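Local coordinates for Low molecular weight phosphotyrosine protein phosphatase 1 (Drosophila melanogaster, PDB 7CUY) that probably removes phosphate from tyrosine-phosphorylated proteins by hydrolysis, and also acts on small aryl and acyl phosphates, as a cytosolic acid phosphatase, at residues 83-88 with 106-111. Numbering follows the deposited sequence.
Sequences YIFGMD and ELLMLG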
loop_
_atom_site.group_PDB
_atom_site.type_symbol
_atom_site.label_atom_id
_atom_site.label_comp_id
_atom_site.label_asym_id
_atom_site.label_seq_id
_atom_site.Cartn_x
_atom_site.Cartn_y
_atom_site.Cartn_z
ATOM N N TYR A 83 4.830 8.954 -5.485
ATOM C CA TYR A 83 4.136 7.764 -5.941
ATOM C C TYR A 83 2.966 7.502 -5.015
ATOM O O TYR A 83 3.144 7.459 -3.798
ATOM C CB TYR A 83 5.077 6.557 -5.936
ATOM C CG TYR A 83 6.323 6.803 -6.747
ATOM C CD1 TYR A 83 6.287 6.733 -8.136
ATOM C CD2 TYR A 83 7.528 7.110 -6.128
ATOM C CE1 TYR A 83 7.436 6.964 -8.896
ATOM C CE2 TYR A 83 8.675 7.350 -6.862
ATOM C CZ TYR A 83 8.626 7.269 -8.252
ATOM O OH TYR A 83 9.769 7.497 -8.988
ATOM N N ILE A 84 1.776 7.332 -5.581
ATOM C CA ILE A 84 0.603 6.906 -4.828
ATOM C C ILE A 84 0.070 5.625 -5.461
ATOM O O ILE A 84 -0.178 5.591 -6.667
ATOM C CB ILE A 84 -0.475 8.004 -4.803
ATOM C CG1 ILE A 84 0.115 9.293 -4.214
ATOM C CG2 ILE A 84 -1.643 7.546 -3.982
ATOM C CD1 ILE A 84 -0.887 10.372 -3.916
ATOM N N PHE A 85 -0.095 4.583 -4.652
ATOM C CA PHE A 85 -0.464 3.244 -5.104
ATOM C C PHE A 85 -1.871 2.872 -4.648
ATOM O O PHE A 85 -2.170 2.916 -3.452
ATOM C CB PHE A 85 0.500 2.182 -4.550
ATOM C CG PHE A 85 1.855 2.154 -5.213
ATOM C CD1 PHE A 85 2.044 1.484 -6.407
ATOM C CD2 PHE A 85 2.938 2.763 -4.619
ATOM C CE1 PHE A 85 3.307 1.433 -7.000
ATOM C CE2 PHE A 85 4.189 2.729 -5.211
ATOM C CZ PHE A 85 4.375 2.063 -6.402
ATOM N N GLY A 86 -2.725 2.439 -5.602
ATOM C CA GLY A 86 -3.947 1.752 -5.244
ATOM C C GLY A 86 -3.737 0.250 -5.236
ATOM O O GLY A 86 -2.757 -0.262 -5.762
ATOM N N MET A 87 -4.678 -0.463 -4.631
ATOM C CA MET A 87 -4.597 -1.917 -4.587
ATOM C C MET A 87 -5.420 -2.608 -5.671
ATOM O O MET A 87 -5.042 -3.703 -6.111
ATOM C CB MET A 87 -5.044 -2.426 -3.214
ATOM C CG MET A 87 -4.265 -1.816 -2.050
ATOM S SD MET A 87 -2.523 -2.290 -2.038
ATOM C CE MET A 87 -1.726 -0.710 -2.114
ATOM N N ASP A 88 -6.538 -2.014 -6.097
ATOM C CA ASP A 88 -7.430 -2.634 -7.072
ATOM C C ASP A 88 -8.003 -1.546 -7.978
ATOM O O ASP A 88 -7.725 -0.358 -7.807
ATOM C CB ASP A 88 -8.526 -3.457 -6.369
ATOM C CG ASP A 88 -9.421 -2.622 -5.498
ATOM O OD1 ASP A 88 -9.422 -1.389 -5.659
ATOM O OD2 ASP A 88 -10.129 -3.197 -4.634
ATOM N N GLU A 106 2.552 10.428 -9.074
ATOM C CA GLU A 106 2.283 9.413 -10.081
ATOM C C GLU A 106 1.329 8.373 -9.491
ATOM O O GLU A 106 1.629 7.771 -8.454
ATOM C CB GLU A 106 3.599 8.770 -10.540
ATOM C CG GLU A 106 3.485 8.027 -11.864
ATOM C CD GLU A 106 4.779 7.326 -12.300
ATOM O OE1 GLU A 106 4.681 6.284 -12.996
ATOM O OE2 GLU A 106 5.879 7.820 -11.975
ATOM N N LEU A 107 0.194 8.139 -10.153
ATOM C CA LEU A 107 -0.806 7.194 -9.654
ATOM C C LEU A 107 -0.578 5.825 -10.283
ATOM O O LEU A 107 -0.697 5.666 -11.507
ATOM C CB LEU A 107 -2.229 7.661 -9.957
ATOM C CG LEU A 107 -2.576 9.116 -9.671
ATOM C CD1 LEU A 107 -4.085 9.340 -9.861
ATOM C CD2 LEU A 107 -2.117 9.535 -8.279
ATOM N N LEU A 108 -0.278 4.836 -9.459
ATOM C CA LEU A 108 0.044 3.509 -9.953
ATOM C C LEU A 108 -0.793 2.490 -9.204
ATOM O O LEU A 108 -1.262 2.734 -8.097
ATOM C CB LEU A 108 1.551 3.202 -9.787
ATOM C CG LEU A 108 2.459 4.250 -10.451
ATOM C CD1 LEU A 108 3.882 4.099 -9.974
ATOM C CD2 LEU A 108 2.366 4.186 -11.994
ATOM N N MET A 109 -0.982 1.338 -9.812
ATOM C CA MET A 109 -1.584 0.223 -9.109
ATOM C C MET A 109 -0.464 -0.735 -8.723
ATOM O O MET A 109 0.355 -1.104 -9.573
ATOM C CB MET A 109 -2.640 -0.464 -9.979
ATOM C CG MET A 109 -3.519 -1.349 -9.147
ATOM S SD MET A 109 -4.825 -2.136 -10.076
ATOM C CE MET A 109 -3.867 -3.353 -10.986
ATOM N N LEU A 110 -0.394 -1.091 -7.431
ATOM C CA LEU A 110 0.797 -1.785 -6.933
ATOM C C LEU A 110 1.051 -3.085 -7.700
ATOM O O LEU A 110 2.199 -3.404 -8.036
ATOM C CB LEU A 110 0.663 -2.051 -5.429
ATOM C CG LEU A 110 1.867 -2.769 -4.788
ATOM C CD1 LEU A 110 3.147 -2.051 -5.101
ATOM C CD2 LEU A 110 1.706 -2.896 -3.282
ATOM N N GLY A 111 -0.007 -3.828 -8.026
ATOM C CA GLY A 111 0.181 -5.116 -8.661
ATOM C C GLY A 111 0.611 -5.052 -10.118
ATOM O O GLY A 111 0.888 -6.103 -10.701
HETATM O O HOH W 1 -2.758 -4.096 -7.314
#
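Glu106 opens the pairing of two parallel strands: its O accepts the N-H of Ile84 at 2.9 Å, almost straight (176°). On the face shared with Tyr83, its chain runs extended beside the phenol ring, bringing OE2 to the ring edge, 3.6 Å from Tyr83 CE1, while OE1 forms a salt bridge with Arg152 of helix 132-153. Leu107 turns to the other face and lays CD2 against Ile84 CB at 4.1 Å. Leu108 is gripped twice through its backbone, N giving to Ile84 O and O receiving Gly86 N, and that same O also takes a short CA-H...O contact from Phe85. Its side chain touches both rings: CD1 runs beside Tyr83 CD1, and CB approaches Phe85 CE1 at 3.7 Å. Met109, with CG anti to the backbone N (chi1 -164°), passes the Gly86 carbonyl and bends at its end, setting SD beside the Asp88 backbone. At Leu110 the strand gives way to a 3-10 turn, yet N still bonds to Gly86 O at 3.0 Å. Leu110 CD1 lies over one face of the Phe85 ring, 4.2 Å from its centroid, in a CH-pi contact; an alanine in place of Phe85 would probably leave Leu108 CB and Leu110 CD1 facing a gap and cost Phe148 one of its edge-to-face partners, Tyr83 being another. Gly111 N reaches Met87 O through a water. The two strands belong to a beta-alpha-beta crossover through helix 89-98, with 106-109 at the sheet's edge. Backbone bonds and apolar contacts thus tie down the end of strand 83-86, just after which Met87 touches the probable nucleophile Cys9 and Asp88, N-cap of helix 89-98, accepts Asn91 N at OD1 and salt-bridges Arg15, another probable active-site residue, through OD2.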